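Local coordinates for tRNA threonylcarbamoyladenosine dehydratase (Escherichia coli, PDB 4D79), which catalyses the ATP-dependent dehydration of threonylcarbamoyladenosine at position 37 of tRNAs to its cyclic form and can accept sulfur from CsdA in vitro, at residues 109-118 against 134-142. Residues are numbered along the deposited sequence; the frame is centred on the assembly and turned at random.
With ATP (adenosine-5'-triphosphate), chain K.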
loop_
_atom_site.group_PDB
_atom_site.type_symbol
_atom_site.label_atom_id
_atom_site.label_comp_id
_atom_site.label_asym_id
_atom_site.label_seq_id
_atom_site.Cartn_x
_atom_site.Cartn_y
_atom_site.Cartn_z
ATOM N N VAL B 109 -19.723 -10.593 -10.818
ATOM C CA VAL B 109 -20.940 -9.800 -10.843
ATOM C C VAL B 109 -21.425 -9.655 -12.280
ATOM O O VAL B 109 -20.627 -9.492 -13.210
ATOM C CB VAL B 109 -20.698 -8.433 -10.184
ATOM C CG1 VAL B 109 -21.824 -7.455 -10.490
ATOM C CG2 VAL B 109 -20.546 -8.611 -8.678
ATOM N N THR B 110 -22.731 -9.789 -12.472
ATOM C CA THR B 110 -23.357 -9.582 -13.782
ATOM C C THR B 110 -24.607 -8.728 -13.600
ATOM O O THR B 110 -25.089 -8.575 -12.470
ATOM C CB THR B 110 -23.730 -10.908 -14.448
ATOM O OG1 THR B 110 -24.877 -11.444 -13.788
ATOM C CG2 THR B 110 -22.587 -11.899 -14.406
ATOM N N PRO B 111 -25.184 -8.165 -14.666
ATOM C CA PRO B 111 -26.482 -7.490 -14.488
ATOM C C PRO B 111 -27.542 -8.409 -13.902
ATOM O O PRO B 111 -28.418 -7.951 -13.156
ATOM C CB PRO B 111 -26.833 -7.020 -15.907
ATOM C CG PRO B 111 -25.511 -6.911 -16.599
ATOM C CD PRO B 111 -24.660 -8.010 -16.034
ATOM N N ASP B 112 -27.427 -9.715 -14.155
ATOM C CA ASP B 112 -28.414 -10.685 -13.710
ATOM C C ASP B 112 -28.288 -11.032 -12.241
ATOM O O ASP B 112 -29.287 -11.444 -11.636
ATOM C CB ASP B 112 -28.278 -11.989 -14.509
ATOM C CG ASP B 112 -28.748 -11.863 -15.944
ATOM O OD1 ASP B 112 -29.561 -10.960 -16.239
ATOM O OD2 ASP B 112 -28.301 -12.679 -16.778
ATOM N N ASN B 113 -27.085 -10.951 -11.656
ATOM C CA ASN B 113 -26.913 -11.388 -10.275
ATOM C C ASN B 113 -26.574 -10.258 -9.318
ATOM O O ASN B 113 -26.467 -10.506 -8.108
ATOM C CB ASN B 113 -25.846 -12.487 -10.191
ATOM C CG ASN B 113 -24.442 -11.992 -10.552
ATOM O OD1 ASN B 113 -24.134 -10.805 -10.448
ATOM N ND2 ASN B 113 -23.587 -12.915 -10.972
ATOM N N VAL B 114 -26.411 -9.027 -9.809
ATOM C CA VAL B 114 -25.876 -7.982 -8.940
ATOM C C VAL B 114 -26.841 -7.667 -7.808
ATOM O O VAL B 114 -26.435 -7.532 -6.643
ATOM C CB VAL B 114 -25.529 -6.718 -9.750
ATOM C CG1 VAL B 114 -26.776 -6.166 -10.485
ATOM C CG2 VAL B 114 -24.865 -5.669 -8.834
ATOM N N ALA B 115 -28.143 -7.606 -8.105
ATOM C CA ALA B 115 -29.075 -7.279 -7.042
ATOM C C ALA B 115 -29.032 -8.329 -5.940
ATOM O O ALA B 115 -29.049 -7.988 -4.760
ATOM C CB ALA B 115 -30.472 -7.132 -7.620
ATOM N N GLN B 116 -28.986 -9.615 -6.306
ATOM C CA GLN B 116 -28.882 -10.665 -5.293
ATOM C C GLN B 116 -27.627 -10.489 -4.448
ATOM O O GLN B 116 -27.671 -10.538 -3.206
ATOM C CB GLN B 116 -28.888 -12.038 -5.972
ATOM C CG GLN B 116 -28.589 -13.218 -5.055
ATOM C CD GLN B 116 -28.437 -14.528 -5.811
ATOM O OE1 GLN B 116 -28.747 -14.612 -7.000
ATOM N NE2 GLN B 116 -27.913 -15.547 -5.131
ATOM N N TYR B 117 -26.490 -10.235 -5.093
ATOM C CA TYR B 117 -25.281 -10.123 -4.292
ATOM C C TYR B 117 -25.282 -8.839 -3.473
ATOM O O TYR B 117 -24.778 -8.828 -2.348
ATOM C CB TYR B 117 -24.046 -10.237 -5.194
ATOM C CG TYR B 117 -23.813 -11.648 -5.698
ATOM C CD1 TYR B 117 -24.077 -12.738 -4.891
ATOM C CD2 TYR B 117 -23.340 -11.892 -6.980
ATOM C CE1 TYR B 117 -23.870 -14.018 -5.323
ATOM C CE2 TYR B 117 -23.121 -13.174 -7.415
ATOM C CZ TYR B 117 -23.399 -14.238 -6.579
ATOM O OH TYR B 117 -23.198 -15.537 -6.988
ATOM N N MET B 118 -25.907 -7.784 -3.964
ATOM C CA MET B 118 -25.915 -6.553 -3.189
ATOM C C MET B 118 -27.045 -6.535 -2.159
ATOM O O MET B 118 -27.141 -5.579 -1.382
ATOM C CB MET B 118 -26.029 -5.346 -4.123
ATOM C CG MET B 118 -24.809 -5.134 -4.988
ATOM S SD MET B 118 -23.272 -4.865 -4.066
ATOM C CE MET B 118 -22.339 -6.297 -4.567
ATOM N N PRO B 134 -19.112 -5.891 -16.215
ATOM C CA PRO B 134 -19.613 -6.034 -14.840
ATOM C C PRO B 134 -19.397 -4.791 -13.979
ATOM O O PRO B 134 -20.184 -4.535 -13.058
ATOM C CB PRO B 134 -18.803 -7.224 -14.321
ATOM C CG PRO B 134 -17.512 -7.173 -15.144
ATOM C CD PRO B 134 -17.934 -6.740 -16.474
ATOM N N LYS B 135 -18.328 -4.040 -14.228
ATOM C CA LYS B 135 -18.074 -2.814 -13.483
ATOM C C LYS B 135 -19.230 -1.840 -13.646
ATOM O O LYS B 135 -19.722 -1.276 -12.663
ATOM C CB LYS B 135 -16.763 -2.187 -13.969
ATOM C CG LYS B 135 -16.156 -1.166 -13.045
ATOM C CD LYS B 135 -14.745 -0.832 -13.529
ATOM C CE LYS B 135 -14.035 0.119 -12.590
ATOM N NZ LYS B 135 -13.600 -0.528 -11.319
ATOM N N ALA B 136 -19.664 -1.624 -14.889
ATOM C CA ALA B 136 -20.796 -0.745 -15.155
ATOM C C ALA B 136 -22.060 -1.244 -14.456
ATOM O O ALA B 136 -22.766 -0.463 -13.821
ATOM C CB ALA B 136 -21.016 -0.636 -16.661
ATOM N N ALA B 137 -22.317 -2.549 -14.508
ATOM C CA ALA B 137 -23.500 -3.112 -13.869
ATOM C C ALA B 137 -23.461 -2.910 -12.351
ATOM O O ALA B 137 -24.483 -2.582 -11.732
ATOM C CB ALA B 137 -23.596 -4.596 -14.211
ATOM N N LEU B 138 -22.289 -3.097 -11.731
ATOM C CA LEU B 138 -22.185 -2.882 -10.296
ATOM C C LEU B 138 -22.413 -1.412 -9.962
ATOM O O LEU B 138 -23.185 -1.079 -9.058
ATOM C CB LEU B 138 -20.811 -3.347 -9.774
ATOM C CG LEU B 138 -20.541 -3.170 -8.272
ATOM C CD1 LEU B 138 -21.512 -4.037 -7.490
ATOM C CD2 LEU B 138 -19.103 -3.526 -7.923
ATOM N N ILE B 139 -21.757 -0.514 -10.700
ATOM C CA ILE B 139 -21.846 0.913 -10.393
ATOM C C ILE B 139 -23.264 1.422 -10.570
ATOM O O ILE B 139 -23.775 2.164 -9.722
ATOM C CB ILE B 139 -20.842 1.702 -11.251
ATOM C CG1 ILE B 139 -19.428 1.405 -10.746
ATOM C CG2 ILE B 139 -21.116 3.228 -11.223
ATOM C CD1 ILE B 139 -18.407 1.870 -11.686
ATOM N N ALA B 140 -23.908 1.059 -11.688
ATOM C CA ALA B 140 -25.268 1.512 -11.951
ATOM C C ALA B 140 -26.219 1.049 -10.851
ATOM O O ALA B 140 -27.019 1.839 -10.341
ATOM C CB ALA B 140 -25.708 1.030 -13.335
ATOM N N TYR B 141 -26.081 -0.202 -10.411
ATOM C CA TYR B 141 -26.935 -0.724 -9.354
ATOM C C TYR B 141 -26.705 -0.006 -8.027
ATOM O O TYR B 141 -27.669 0.402 -7.359
ATOM C CB TYR B 141 -26.723 -2.229 -9.194
ATOM C CG TYR B 141 -27.743 -2.803 -8.237
ATOM C CD1 TYR B 141 -29.010 -3.196 -8.691
ATOM C CD2 TYR B 141 -27.479 -2.866 -6.893
ATOM C CE1 TYR B 141 -29.977 -3.687 -7.806
ATOM C CE2 TYR B 141 -28.417 -3.359 -5.994
ATOM C CZ TYR B 141 -29.673 -3.746 -6.467
ATOM O OH TYR B 141 -30.575 -4.224 -5.576
ATOM N N CYS B 142 -25.434 0.145 -7.591
ATOM C CA CYS B 142 -25.208 0.799 -6.314
ATOM C C CYS B 142 -25.618 2.256 -6.369
ATOM O O CYS B 142 -26.199 2.767 -5.411
ATOM C CB CYS B 142 -23.724 0.692 -5.898
ATOM S SG CYS B 142 -23.326 -1.005 -5.507
HETATM P PG ATP K . -4.903 -11.077 -15.275
HETATM O O1G ATP K . -3.585 -11.096 -16.010
HETATM O O2G ATP K . -5.239 -12.364 -14.558
HETATM O O3G ATP K . -6.033 -10.457 -16.062
HETATM P PB ATP K . -5.770 -9.558 -13.039
HETATM O O1B ATP K . -7.050 -9.258 -13.786
HETATM O O2B ATP K . -5.751 -10.439 -11.802
HETATM O O3B ATP K . -4.635 -10.041 -14.076
HETATM P PA ATP K . -5.921 -6.974 -11.926
HETATM O O1A ATP K . -6.502 -6.163 -13.079
HETATM O O2A ATP K . -4.942 -6.315 -10.992
HETATM O O3A ATP K . -5.099 -8.169 -12.605
HETATM O "O5'" ATP K . -7.098 -7.694 -11.066
HETATM C "C5'" ATP K . -8.507 -7.548 -11.333
HETATM C "C4'" ATP K . -9.436 -8.466 -10.526
HETATM O "O4'" ATP K . -10.849 -8.114 -10.664
HETATM C "C3'" ATP K . -9.325 -9.923 -10.957
HETATM O "O3'" ATP K . -8.996 -10.784 -9.854
HETATM C "C2'" ATP K . -10.703 -10.257 -11.495
HETATM O "O2'" ATP K . -11.042 -11.623 -11.308
HETATM C "C1'" ATP K . -11.637 -9.332 -10.731
HETATM N N9 ATP K . -12.980 -9.270 -11.390
HETATM C C8 ATP K . -13.143 -9.009 -12.713
HETATM N N7 ATP K . -14.450 -9.024 -13.085
HETATM C C5 ATP K . -15.152 -9.308 -11.985
HETATM C C6 ATP K . -16.587 -9.451 -11.710
HETATM N N6 ATP K . -17.456 -9.313 -12.713
HETATM N N1 ATP K . -16.991 -9.748 -10.473
HETATM C C2 ATP K . -16.100 -9.918 -9.471
HETATM N N3 ATP K . -14.765 -9.801 -9.650
HETATM C C4 ATP K . -14.214 -9.488 -10.865
#
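Tyr-141 of helix 132-144 lies against Val-114, Ala-115 and Met-118 of the short helix 114-118. Its CG lies anti to the backbone N (chi1 -172°), which sends the ring against the other helix. CB rests on Val-114 CG2 at 3.9 Å. CD1 runs past Val-114 CG1, while CD2 and CE2 pass Met-118, with CE2 3.6 Å from Met-118 CB. Farther out, CE1 meets Ala-115 CB at 3.5 Å, and OH lies beside the same methyl. Ala-115 CA sits over one ring face in a CH-pi contact, 4.0 Å from the centroid. With Tyr-141 replaced by an alanine, the CH-pi contact on Ala-115 CA would probably be lost and a gap left beside Met-118 CB. Deeper in, Leu-138 CD1 touches Met-118 CE at 3.8 Å. At the other end the contact borders the adenine of ATP. Val-109 N donates to ATP N1 (2.9 Å), and ATP N6 donates to Val-109 O (3.2 Å). Pro-134 CB packs against both that oxygen and N6. The axes of segments 114-118 and 134-142 cross at -59° beside the Rossmann-type sheet of this ThiF-family enzyme. Met-118 and Leu-138 reach strands 32-36 and 124-127, and helix 176-189 packs on Ile-139 and Ala-140.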